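Local coordinates for protein AP endonuclease, family 2 (Brucella melitensis biovar Abortus, PDB 3NGF) that probably interconverts hydroxypyruvate and tartronate semialdehyde as a manganese-binding isomerase with a TIM-barrel fold, at residues Thr146-Pro151 and Asn179-Leu184. Numbering follows the deposited sequence.
Sequences TVLVEP and NVAVQL. With MN (manganese (II) ion), chain C.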
# COMPACT_ATOMS: atom_id res chain seq x y z
N THR A 146 7.49 9.69 -0.28
CA THR A 146 6.34 9.83 -1.18
C THR A 146 5.07 9.38 -0.43
O THR A 146 5.10 8.44 0.34
CB THR A 146 6.54 8.97 -2.44
OG1 THR A 146 7.61 9.50 -3.23
CG2 THR A 146 5.24 8.91 -3.32
N VAL A 147 3.96 10.11 -0.64
CA VAL A 147 2.65 9.72 -0.10
C VAL A 147 1.78 9.18 -1.23
O VAL A 147 1.71 9.78 -2.31
CB VAL A 147 1.93 10.89 0.62
CG1 VAL A 147 1.79 12.13 -0.26
CG2 VAL A 147 0.58 10.45 1.20
N LEU A 148 1.09 8.08 -0.95
CA LEU A 148 0.27 7.44 -1.96
C LEU A 148 -1.20 7.43 -1.64
O LEU A 148 -1.61 7.37 -0.47
CB LEU A 148 0.70 5.98 -2.17
CG LEU A 148 2.15 5.72 -2.54
CD1 LEU A 148 2.39 4.19 -2.72
CD2 LEU A 148 2.59 6.54 -3.76
N VAL A 149 -1.99 7.43 -2.72
CA VAL A 149 -3.42 7.17 -2.67
C VAL A 149 -3.64 5.79 -3.27
O VAL A 149 -3.09 5.49 -4.34
CB VAL A 149 -4.25 8.25 -3.45
CG1 VAL A 149 -3.69 8.51 -4.89
CG2 VAL A 149 -5.77 7.88 -3.50
N GLU A 150 -4.43 4.96 -2.58
CA GLU A 150 -4.72 3.59 -3.04
C GLU A 150 -6.19 3.39 -3.35
O GLU A 150 -7.00 3.30 -2.42
CB GLU A 150 -4.35 2.55 -2.01
CG GLU A 150 -4.39 1.11 -2.57
CD GLU A 150 -4.31 -0.00 -1.54
OE1 GLU A 150 -4.26 0.21 -0.32
OE2 GLU A 150 -4.28 -1.15 -2.00
N PRO A 151 -6.54 3.29 -4.63
CA PRO A 151 -7.93 2.88 -4.96
C PRO A 151 -8.21 1.49 -4.39
O PRO A 151 -7.39 0.58 -4.53
CB PRO A 151 -7.94 2.87 -6.49
CG PRO A 151 -6.84 3.80 -6.88
CD PRO A 151 -5.78 3.63 -5.84
N ASN A 179 6.12 14.32 -5.19
CA ASN A 179 6.20 13.17 -4.26
C ASN A 179 4.81 12.64 -3.83
O ASN A 179 4.60 12.23 -2.67
CB ASN A 179 7.10 13.49 -3.06
CG ASN A 179 6.54 14.56 -2.17
OD1 ASN A 179 5.96 15.56 -2.65
ND2 ASN A 179 6.72 14.39 -0.86
N VAL A 180 3.88 12.61 -4.78
CA VAL A 180 2.57 12.00 -4.59
C VAL A 180 2.35 11.09 -5.78
O VAL A 180 2.69 11.47 -6.93
CB VAL A 180 1.46 13.06 -4.51
CG1 VAL A 180 0.10 12.44 -4.45
CG2 VAL A 180 1.66 13.99 -3.32
N ALA A 181 1.83 9.88 -5.54
CA ALA A 181 1.51 8.94 -6.61
C ALA A 181 0.43 7.96 -6.20
O ALA A 181 -0.13 8.06 -5.12
CB ALA A 181 2.75 8.19 -7.09
N VAL A 182 0.13 7.04 -7.09
CA VAL A 182 -0.88 6.02 -6.89
C VAL A 182 -0.23 4.72 -6.40
O VAL A 182 0.89 4.36 -6.83
CB VAL A 182 -1.63 5.74 -8.20
CG1 VAL A 182 -2.70 4.60 -8.03
CG2 VAL A 182 -2.31 7.04 -8.70
N GLN A 183 -0.90 4.06 -5.46
CA GLN A 183 -0.57 2.71 -5.04
C GLN A 183 -1.50 1.77 -5.84
O GLN A 183 -2.71 1.76 -5.64
CB GLN A 183 -0.81 2.58 -3.55
CG GLN A 183 -0.52 1.20 -2.94
CD GLN A 183 -0.55 1.22 -1.44
OE1 GLN A 183 -0.17 2.21 -0.82
NE2 GLN A 183 -0.97 0.12 -0.83
N LEU A 184 -0.91 1.03 -6.77
CA LEU A 184 -1.65 0.17 -7.71
C LEU A 184 -1.72 -1.27 -7.17
O LEU A 184 -0.76 -2.06 -7.34
CB LEU A 184 -0.93 0.21 -9.07
CG LEU A 184 -1.44 -0.67 -10.21
CD1 LEU A 184 -2.93 -0.46 -10.44
CD2 LEU A 184 -0.62 -0.46 -11.51
MN MN C . -3.84 -3.03 -1.03
O HOH W 1 -3.25 -1.64 0.92
O HOH W 2 -5.08 0.21 -5.91
O HOH W 3 -5.83 -3.26 0.03
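Strands 146-149 and 180-184 are parallel neighbours in the closed eight-stranded TIM barrel, joined by helix 165-175 as a beta-alpha-beta unit. Four backbone hydrogen bonds zip them together. Val147 N donates to Asn179 O, and Ala181 N to Val147 O. Val149 N then reaches Ala181 O at 3.1 Å, and Gln183 N reaches Val149 O at 2.8 Å.

Val147, Val149, Val180 and Val182 point to the helix side of the sheet. Val147 CG1 lies 3.6 Å from Val180 CG2, the two side chains running side by side. Phe133 of helix 122-140 covers this pair.

Leu148 and Gln183 line the barrel interior and cross at about a right angle. Leu148 CD1 rests 3.7 Å from Gln183 CB, while CD2 meets Ala181 CB.

At the C-terminal end, Glu150 extends with CG anti to the backbone N (chi1 -169°), which carries OE2 to within 2.2 Å of manganese. Asp185, Gln211 and Glu247 also bind the ion. Glu150 is also predicted to act as a proton donor or acceptor. The Glu150 carboxylate stacks on the Gln183 amide, their planes 23° apart. Glu150 OE1 and Gln183 NE2 are 3.3 Å apart, but the angle is too poor for a hydrogen bond. NE2 instead donates to Gln211 OE1, itself a metal-binding atom. Nearby, one water bridges Pro151 O and Gln183 O.

Gln183 is thus a second-shell residue: its amide stacks on one metal ligand and hydrogen-bonds another through NE2, while its buried OE1 has no polar partner in the model. This is consistent with holding both ligands in place beside the ion.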